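Local coordinates for protein DHC, diheme cytochrome c (Rhodobacter sphaeroides, PDB 2FWT) that probably transfers electrons through two covalently bound c-type hemes, and interacts with the sphaeroides heme protein SHP, at residues 102-105 / 109-112; 10-15 / 53-58; 18-23 / 111-116. All coordinates share one frame; numbering follows the deposited sequence.

Contact 1: 102-105 / 109-112; sequences RMLE and SMSN. With HEC (heme c), chain B.
The side chains of Leu104 and Met110 cross at about a right angle: methyl CD1 of Leu104 rests against SD of Met110 at 3.7 Å and lies almost as near its CG. Leu104 reaches this place because its CG stands opposite the backbone N (chi1 169°), which swings the isobutyl end over the turn that follows the helix. Met110 is bent at both chi2 and chi3, so that its chain curls back and lays CE against pyrrole ring C of the chain B heme, 3.4 Å from C2C. Its sulfur thus bridges the leucine methyl and the heme methyl CMC. Replacing Met110 by an alanine would probably open a gap between Leu104 and the face of pyrrole ring C, leaving both without the thioether chain that now joins them. The backbone carrying Met110 forms a type I beta turn from Ser109 to Asn112, closed by Asn112 N to Ser109 O at 3.0 Å. An ST turn is built into it, with Ser109 OG accepting from Ser111 N at 3.1 Å and an N-H...O angle of 158°. The hydroxyls of Ser109 and Ser111 each also bond a propionate of the other heme, so the turn faces both cofactors. In the fold, Leu104 belongs to helix 101-107 and the turn lies just beyond it; Val99 touches Leu104 and Met110, and Phe91 and the axial ligand His95, on helix 89-98, pack on Met110.

Contact 2: 10-15 / 53-58; sequences RTECSA and GQIESY. With HEC (heme c), chain C.
With chi1 at -62°, Cys13 SG lies opposite its carbonyl carbon; in Ile55 chi1 of -68° puts CG1 opposite the carbonyl carbon, on the way to Glu12, and CG2 anti to the backbone N, facing the sulfur. Both CB atoms point at the facing segment. Cys13 opens the CXXCH heme-binding motif of cytochromes c, which Cys16 and the axial ligand His17 complete, and it follows directly on helix 7-12. The branches of Ile55 divide the work. CG2 is 4.2 Å from Cys13 SG, while CD1, carried outward by an extended chi2 (165°), sits 3.8 Å from Glu12 CB and nearly as close to its CG. Glu12 crosses the isoleucine at about a right angle and bends at chi2, leading its carboxylate away from the apolar branch and leaving only methylenes in the contact. Ile55 thereby joins helix 49-61 to the covalent attachment point of the chain C heme, with Leu8, Met34 and Leu47 also packing on it. On the far side of the segment, Ser14 OG donates to Arg10 O at 2.6 Å, tying the residue after Cys13 back to the helix. The thioether is closed by the covalent bond from Cys13 SG to heme CAB, 2.1 Å long.

Contact 3: 18-23 / 111-116; sequences MAYPAA and SNCAAC. With HEC (heme c), chain B.
Tyr20 reaches Ser111 through its phenol oxygen: OH donates a hydrogen bond to the backbone O of Ser111, 2.6 Å away. The C=O...OH angle of 127° shows a bent approach, and the hydroxyl is tilted out of the carbonyl plane. On the same ring, CE2 lies 3.7 Å from SG of Cys113. That sulfur is 87° off the ring normal, hence at the edge of the phenol, a cysteine sulfur-aromatic contact made in the ring plane. Met18 supplies a second sulfur: its SD is 3.8 Å from Cys113 SG, placed there by a chi1 of 76° that sets CG between the backbone N and the carbonyl carbon, with a bend at chi3.

The next shell fixes these groups. Met18 O sits 3.7 Å above the centre of the Tyr20 ring, covering one face, and the ring of His17, an axial ligand of the chain C heme, meets the Tyr20 ring. A water accepts from Met18 N and gives a weak bond to Ser111 O, so that carbonyl has two donors. Cys113 is tied to CAB of the chain B heme by a 2.0 Å thioether bond from its SG, and Cys116 is joined likewise to CAC, the two cysteines of a CXXCH motif that His117 completes.

The chemistry is therefore that of a join between two heme sites: a phenol beside the axial ligand of one heme touches the thioether sulfur of the other. Through-bond and through-space links of this kind are consistent with electron exchange between the hemes, although the geometry alone does not establish a path.

In the fold
Contacts 1 and 3 both touch the chain B heme and share Ser111 and Asn112; their centres are 12 Å apart. Contact 2 belongs to the chain C heme, on the opposite side of the chain's centre from contact 1, with 25 Å between the two centres and about 10 Å between nearest atoms. Contact 3 is centred only 6 Å from the centre of the chain; its centre is 14 Å from that of contact 2, and the two touch, Arg10 CD packing on Ala19 CB at 4.0 Å. Segments 10-15 and 18-23 flank His17, whereas 109-112 runs into the attachment site of the chain B heme, so the three contacts together span both cofactors.

Contact 1: 102-105 / 109-112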
# COMPACT_ATOMS: atom_id res chain seq x y z
N ARG A 102 8.77 -1.89 -21.19
CA ARG A 102 7.52 -1.55 -21.87
C ARG A 102 6.31 -1.84 -20.97
O ARG A 102 5.35 -1.05 -20.94
CB ARG A 102 7.42 -2.31 -23.20
CG ARG A 102 6.17 -2.09 -23.85
N MET A 103 6.35 -2.94 -20.23
CA MET A 103 5.30 -3.25 -19.24
C MET A 103 5.18 -2.15 -18.20
O MET A 103 4.07 -1.73 -17.83
CB MET A 103 5.55 -4.57 -18.55
CG MET A 103 5.37 -5.77 -19.43
SD MET A 103 6.13 -7.26 -18.72
CE MET A 103 5.15 -7.42 -17.21
N LEU A 104 6.33 -1.65 -17.74
CA LEU A 104 6.34 -0.57 -16.77
C LEU A 104 5.80 0.73 -17.38
O LEU A 104 4.99 1.44 -16.76
CB LEU A 104 7.76 -0.37 -16.22
CG LEU A 104 7.99 0.89 -15.39
CD1 LEU A 104 7.03 0.89 -14.22
CD2 LEU A 104 9.43 0.96 -14.91
N GLU A 105 6.24 1.04 -18.60
CA GLU A 105 5.74 2.22 -19.31
C GLU A 105 4.20 2.20 -19.41
O GLU A 105 3.53 3.20 -19.13
CB GLU A 105 6.39 2.29 -20.70
CG GLU A 105 5.94 3.43 -21.42
N SER A 109 3.14 3.11 -13.40
CA SER A 109 3.80 3.10 -12.10
C SER A 109 3.76 1.70 -11.50
O SER A 109 2.75 0.99 -11.61
CB SER A 109 3.12 4.08 -11.12
OG SER A 109 3.69 4.00 -9.82
N MET A 110 4.84 1.31 -10.81
CA MET A 110 4.81 0.03 -10.09
C MET A 110 3.81 0.05 -8.93
O MET A 110 3.47 -1.02 -8.41
CB MET A 110 6.22 -0.34 -9.60
CG MET A 110 7.15 -0.66 -10.73
SD MET A 110 6.55 -1.92 -11.90
CE MET A 110 6.38 -3.35 -10.83
N SER A 111 3.33 1.24 -8.54
CA SER A 111 2.26 1.34 -7.53
C SER A 111 0.93 0.76 -8.02
O SER A 111 0.07 0.40 -7.21
CB SER A 111 2.03 2.80 -7.14
OG SER A 111 3.24 3.41 -6.75
N ASN A 112 0.75 0.69 -9.34
CA ASN A 112 -0.53 0.27 -9.95
C ASN A 112 -0.63 -1.23 -10.10
O ASN A 112 -0.55 -1.76 -11.22
CB ASN A 112 -0.65 0.95 -11.31
CG ASN A 112 -2.02 0.77 -11.97
OD1 ASN A 112 -3.03 0.24 -11.39
ND2 ASN A 112 -2.07 1.22 -13.24
FE HEC B . 3.88 -7.62 -9.24
CHA HEC B . 5.21 -10.74 -9.25
CHB HEC B . 3.04 -7.94 -5.96
CHC HEC B . 2.90 -4.36 -9.16
CHD HEC B . 4.16 -7.46 -12.63
NA HEC B . 4.10 -9.07 -7.86
C1A HEC B . 4.71 -10.28 -8.05
C2A HEC B . 4.69 -11.00 -6.82
C3A HEC B . 4.07 -10.24 -5.91
C4A HEC B . 3.69 -9.00 -6.54
CMA HEC B . 3.81 -10.64 -4.45
CAA HEC B . 5.29 -12.41 -6.58
CBA HEC B . 6.67 -12.22 -5.98
CGA HEC B . 7.42 -13.55 -5.81
O1A HEC B . 7.70 -13.92 -4.65
O2A HEC B . 7.73 -14.26 -6.79
NB HEC B . 3.11 -6.38 -7.84
C1B HEC B . 2.84 -6.71 -6.52
C2B HEC B . 2.32 -5.55 -5.84
C3B HEC B . 2.28 -4.55 -6.72
C4B HEC B . 2.77 -5.06 -7.99
CMB HEC B . 1.93 -5.57 -4.35
CAB HEC B . 1.87 -3.07 -6.49
CBB HEC B . 2.41 -2.38 -5.41
NC HEC B . 3.58 -6.20 -10.65
C1C HEC B . 3.19 -4.89 -10.39
C2C HEC B . 3.14 -4.19 -11.66
C3C HEC B . 3.49 -5.03 -12.64
C4C HEC B . 3.76 -6.31 -12.01
CMC HEC B . 2.75 -2.72 -11.77
CAC HEC B . 3.61 -4.73 -14.16
CBC HEC B . 4.17 -3.56 -14.61
ND HEC B . 4.55 -8.85 -10.66
C1D HEC B . 4.53 -8.60 -12.02
C2D HEC B . 4.96 -9.79 -12.75
C3D HEC B . 5.28 -10.81 -11.73
C4D HEC B . 5.02 -10.15 -10.46
CMD HEC B . 5.06 -9.95 -14.27
CAD HEC B . 5.79 -12.26 -11.96
CBD HEC B . 4.61 -13.24 -11.95
CGD HEC B . 5.05 -14.67 -11.59
O1D HEC B . 6.26 -15.04 -11.55
O2D HEC B . 4.15 -15.49 -11.30

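Contact 2: 10-15 / 53-58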
# COMPACT_ATOMS: atom_id res chain seq x y z
N ARG A 10 -10.62 0.33 3.87
CA ARG A 10 -10.94 0.01 2.47
C ARG A 10 -11.57 1.23 1.78
O ARG A 10 -11.22 1.53 0.65
CB ARG A 10 -11.83 -1.25 2.37
CG ARG A 10 -12.34 -1.63 0.94
CD ARG A 10 -11.30 -2.40 0.14
NE ARG A 10 -11.63 -2.83 -1.24
CZ ARG A 10 -12.04 -2.04 -2.25
NH1 ARG A 10 -12.31 -0.74 -2.09
NH2 ARG A 10 -12.25 -2.59 -3.45
N THR A 11 -12.44 1.95 2.49
CA THR A 11 -13.08 3.14 1.98
C THR A 11 -12.13 4.30 1.80
O THR A 11 -12.05 4.88 0.72
CB THR A 11 -14.22 3.58 2.96
OG1 THR A 11 -15.25 2.59 2.88
CG2 THR A 11 -14.79 4.93 2.59
N GLU A 12 -11.35 4.63 2.82
CA GLU A 12 -10.54 5.82 2.70
C GLU A 12 -9.29 5.61 1.85
O GLU A 12 -8.78 6.56 1.26
CB GLU A 12 -10.10 6.33 4.08
CG GLU A 12 -11.26 6.75 4.98
CD GLU A 12 -11.89 8.09 4.65
OE1 GLU A 12 -11.45 8.85 3.75
OE2 GLU A 12 -12.89 8.38 5.37
N CYS A 13 -8.79 4.38 1.80
CA CYS A 13 -7.49 4.12 1.16
C CYS A 13 -7.65 3.49 -0.24
O CYS A 13 -6.65 3.13 -0.87
CB CYS A 13 -6.62 3.28 2.08
SG CYS A 13 -6.29 4.16 3.64
N SER A 14 -8.90 3.43 -0.75
CA SER A 14 -9.12 3.01 -2.14
C SER A 14 -9.57 4.19 -3.04
O SER A 14 -9.94 4.00 -4.20
CB SER A 14 -10.11 1.82 -2.20
OG SER A 14 -11.42 2.22 -1.81
N ALA A 15 -9.47 5.41 -2.49
CA ALA A 15 -9.94 6.63 -3.12
C ALA A 15 -9.13 7.02 -4.33
O ALA A 15 -9.67 7.62 -5.26
N GLY A 53 -6.27 7.70 13.20
CA GLY A 53 -5.88 6.77 14.25
C GLY A 53 -6.49 5.39 14.12
O GLY A 53 -5.84 4.37 14.39
N GLN A 54 -7.75 5.33 13.74
CA GLN A 54 -8.40 4.04 13.52
C GLN A 54 -7.78 3.24 12.37
O GLN A 54 -7.62 2.01 12.50
CB GLN A 54 -9.91 4.16 13.24
CG GLN A 54 -10.77 4.46 14.48
CD GLN A 54 -11.17 3.26 15.39
OE1 GLN A 54 -11.94 3.49 16.34
NE2 GLN A 54 -10.70 2.02 15.13
N ILE A 55 -7.48 3.91 11.26
CA ILE A 55 -6.89 3.23 10.11
C ILE A 55 -5.49 2.79 10.51
O ILE A 55 -5.09 1.65 10.27
CB ILE A 55 -6.89 4.13 8.88
CG1 ILE A 55 -8.34 4.36 8.42
CG2 ILE A 55 -5.98 3.64 7.77
CD1 ILE A 55 -8.46 5.50 7.46
N GLU A 56 -4.76 3.70 11.12
CA GLU A 56 -3.40 3.39 11.53
C GLU A 56 -3.36 2.19 12.48
O GLU A 56 -2.51 1.30 12.37
CB GLU A 56 -2.73 4.60 12.16
CG GLU A 56 -1.27 4.33 12.48
CD GLU A 56 -0.54 5.51 13.08
OE1 GLU A 56 -1.05 6.64 13.00
OE2 GLU A 56 0.56 5.27 13.64
N SER A 57 -4.26 2.15 13.43
CA SER A 57 -4.29 1.03 14.37
C SER A 57 -4.49 -0.31 13.63
O SER A 57 -3.82 -1.30 13.94
CB SER A 57 -5.36 1.25 15.45
OG SER A 57 -5.55 0.04 16.20
N TYR A 58 -5.39 -0.34 12.65
CA TYR A 58 -5.64 -1.54 11.87
C TYR A 58 -4.39 -1.94 11.08
O TYR A 58 -3.99 -3.11 11.08
CB TYR A 58 -6.85 -1.34 10.93
CG TYR A 58 -6.93 -2.38 9.84
CD1 TYR A 58 -7.49 -3.62 10.09
CD2 TYR A 58 -6.43 -2.14 8.56
CE1 TYR A 58 -7.50 -4.60 9.11
CE2 TYR A 58 -6.48 -3.12 7.56
CZ TYR A 58 -7.03 -4.33 7.85
OH TYR A 58 -7.08 -5.31 6.90
FE HEC C . -1.89 6.49 -1.23
CHA HEC C . 0.91 5.72 -2.96
CHB HEC C . -1.13 4.06 1.08
CHC HEC C . -4.75 7.17 0.45
CHD HEC C . -2.58 9.00 -3.42
NA HEC C . -0.42 5.13 -0.99
C1A HEC C . 0.67 4.98 -1.83
C2A HEC C . 1.52 3.93 -1.35
C3A HEC C . 0.95 3.46 -0.23
C4A HEC C . -0.28 4.20 0.01
CMA HEC C . 1.46 2.33 0.65
CAA HEC C . 2.82 3.47 -2.04
CBA HEC C . 2.56 2.52 -3.20
CGA HEC C . 3.87 1.90 -3.65
O1A HEC C . 4.30 0.92 -3.01
O2A HEC C . 4.49 2.39 -4.63
NB HEC C . -2.78 5.75 0.45
C1B HEC C . -2.26 4.81 1.30
C2B HEC C . -3.13 4.70 2.46
C3B HEC C . -4.13 5.59 2.28
C4B HEC C . -3.95 6.21 0.98
CMB HEC C . -2.80 3.78 3.65
CAB HEC C . -5.31 5.93 3.22
CBB HEC C . -4.94 6.56 4.38
NC HEC C . -3.38 7.82 -1.46
C1C HEC C . -4.49 7.93 -0.66
C2C HEC C . -5.37 8.94 -1.19
C3C HEC C . -4.77 9.47 -2.26
C4C HEC C . -3.52 8.76 -2.45
CMC HEC C . -6.72 9.33 -0.57
CAC HEC C . -5.30 10.63 -3.15
CBC HEC C . -5.65 11.82 -2.57
ND HEC C . -0.99 7.22 -2.85
C1D HEC C . -1.43 8.31 -3.61
C2D HEC C . -0.49 8.58 -4.67
C3D HEC C . 0.61 7.57 -4.55
C4D HEC C . 0.21 6.77 -3.40
CMD HEC C . -0.54 9.69 -5.68
CAD HEC C . 1.83 7.47 -5.45
CBD HEC C . 1.49 6.55 -6.63
CGD HEC C . 2.63 6.46 -7.62
O1D HEC C . 3.76 6.85 -7.25
O2D HEC C . 2.38 5.99 -8.77

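Contact 3: 18-23 / 111-116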
# COMPACT_ATOMS: atom_id res chain seq x y z
N MET A 18 -5.68 1.19 -5.31
CA MET A 18 -6.19 0.06 -4.57
C MET A 18 -5.88 0.20 -3.08
O MET A 18 -4.91 0.82 -2.68
CB MET A 18 -5.64 -1.26 -5.09
CG MET A 18 -4.21 -1.59 -4.71
SD MET A 18 -3.82 -3.27 -5.20
CE MET A 18 -4.52 -4.25 -3.90
N ALA A 19 -6.69 -0.46 -2.26
CA ALA A 19 -6.41 -0.48 -0.83
C ALA A 19 -5.33 -1.50 -0.60
O ALA A 19 -5.55 -2.72 -0.68
CB ALA A 19 -7.65 -0.82 -0.03
N TYR A 20 -4.13 -1.02 -0.34
CA TYR A 20 -2.99 -1.92 -0.14
C TYR A 20 -3.12 -2.71 1.16
O TYR A 20 -3.39 -2.12 2.21
CB TYR A 20 -1.68 -1.14 -0.10
CG TYR A 20 -1.37 -0.40 -1.39
CD1 TYR A 20 -1.35 0.99 -1.44
CD2 TYR A 20 -1.15 -1.09 -2.55
CE1 TYR A 20 -1.06 1.66 -2.63
CE2 TYR A 20 -0.87 -0.42 -3.75
CZ TYR A 20 -0.82 0.94 -3.79
OH TYR A 20 -0.56 1.58 -4.97
N PRO A 21 -2.97 -4.03 1.08
CA PRO A 21 -3.07 -4.82 2.31
C PRO A 21 -2.04 -4.46 3.37
O PRO A 21 -0.86 -4.23 3.07
CB PRO A 21 -2.86 -6.26 1.84
CG PRO A 21 -3.05 -6.27 0.42
CD PRO A 21 -2.89 -4.88 -0.12
N ALA A 22 -2.48 -4.50 4.62
CA ALA A 22 -1.62 -4.21 5.75
C ALA A 22 -0.35 -5.06 5.81
O ALA A 22 0.71 -4.55 6.16
CB ALA A 22 -2.41 -4.33 7.05
N ALA A 23 -0.47 -6.32 5.44
CA ALA A 23 0.62 -7.27 5.54
C ALA A 23 1.81 -6.92 4.69
O ALA A 23 2.89 -7.52 4.84
CB ALA A 23 0.10 -8.62 5.16
N SER A 111 3.33 1.24 -8.54
CA SER A 111 2.26 1.34 -7.53
C SER A 111 0.93 0.76 -8.02
O SER A 111 0.07 0.40 -7.21
CB SER A 111 2.03 2.80 -7.14
OG SER A 111 3.24 3.41 -6.75
N ASN A 112 0.75 0.69 -9.34
CA ASN A 112 -0.53 0.27 -9.95
C ASN A 112 -0.63 -1.23 -10.10
O ASN A 112 -0.55 -1.76 -11.22
CB ASN A 112 -0.65 0.95 -11.31
CG ASN A 112 -2.02 0.77 -11.97
OD1 ASN A 112 -3.03 0.24 -11.39
ND2 ASN A 112 -2.07 1.22 -13.24
N CYS A 113 -0.73 -1.93 -8.96
CA CYS A 113 -0.65 -3.38 -8.97
C CYS A 113 -1.65 -4.01 -9.93
O CYS A 113 -1.34 -5.00 -10.60
CB CYS A 113 -0.82 -4.01 -7.60
SG CYS A 113 -0.12 -3.13 -6.22
N ALA A 114 -2.85 -3.42 -10.00
CA ALA A 114 -3.94 -4.02 -10.78
C ALA A 114 -3.76 -3.92 -12.28
O ALA A 114 -4.45 -4.62 -13.02
CB ALA A 114 -5.26 -3.41 -10.37
N ALA A 115 -2.85 -3.06 -12.74
CA ALA A 115 -2.53 -2.94 -14.17
C ALA A 115 -1.86 -4.20 -14.71
O ALA A 115 -1.90 -4.50 -15.92
CB ALA A 115 -1.66 -1.78 -14.39
N CYS A 116 -1.26 -4.96 -13.79
CA CYS A 116 -0.57 -6.19 -14.14
C CYS A 116 -1.11 -7.42 -13.47
O CYS A 116 -0.98 -8.51 -14.03
CB CYS A 116 0.90 -6.05 -13.80
SG CYS A 116 1.65 -4.72 -14.74
FE HEC B . 3.88 -7.62 -9.24
CHA HEC B . 5.21 -10.74 -9.25
CHB HEC B . 3.04 -7.94 -5.96
CHC HEC B . 2.90 -4.36 -9.16
CHD HEC B . 4.16 -7.46 -12.63
NA HEC B . 4.10 -9.07 -7.86
C1A HEC B . 4.71 -10.28 -8.05
C2A HEC B . 4.69 -11.00 -6.82
C3A HEC B . 4.07 -10.24 -5.91
C4A HEC B . 3.69 -9.00 -6.54
CMA HEC B . 3.81 -10.64 -4.45
CAA HEC B . 5.29 -12.41 -6.58
CBA HEC B . 6.67 -12.22 -5.98
CGA HEC B . 7.42 -13.55 -5.81
O1A HEC B . 7.70 -13.92 -4.65
O2A HEC B . 7.73 -14.26 -6.79
NB HEC B . 3.11 -6.38 -7.84
C1B HEC B . 2.84 -6.71 -6.52
C2B HEC B . 2.32 -5.55 -5.84
C3B HEC B . 2.28 -4.55 -6.72
C4B HEC B . 2.77 -5.06 -7.99
CMB HEC B . 1.93 -5.57 -4.35
CAB HEC B . 1.87 -3.07 -6.49
CBB HEC B . 2.41 -2.38 -5.41
NC HEC B . 3.58 -6.20 -10.65
C1C HEC B . 3.19 -4.89 -10.39
C2C HEC B . 3.14 -4.19 -11.66
C3C HEC B . 3.49 -5.03 -12.64
C4C HEC B . 3.76 -6.31 -12.01
CMC HEC B . 2.75 -2.72 -11.77
CAC HEC B . 3.61 -4.73 -14.16
CBC HEC B . 4.17 -3.56 -14.61
ND HEC B . 4.55 -8.85 -10.66
C1D HEC B . 4.53 -8.60 -12.02
C2D HEC B . 4.96 -9.79 -12.75
C3D HEC B . 5.28 -10.81 -11.73
C4D HEC B . 5.02 -10.15 -10.46
CMD HEC B . 5.06 -9.95 -14.27
CAD HEC B . 5.79 -12.26 -11.96
CBD HEC B . 4.61 -13.24 -11.95
CGD HEC B . 5.05 -14.67 -11.59
O1D HEC B . 6.26 -15.04 -11.55
O2D HEC B . 4.15 -15.49 -11.30
O HOH W 1 -3.23 0.73 -7.21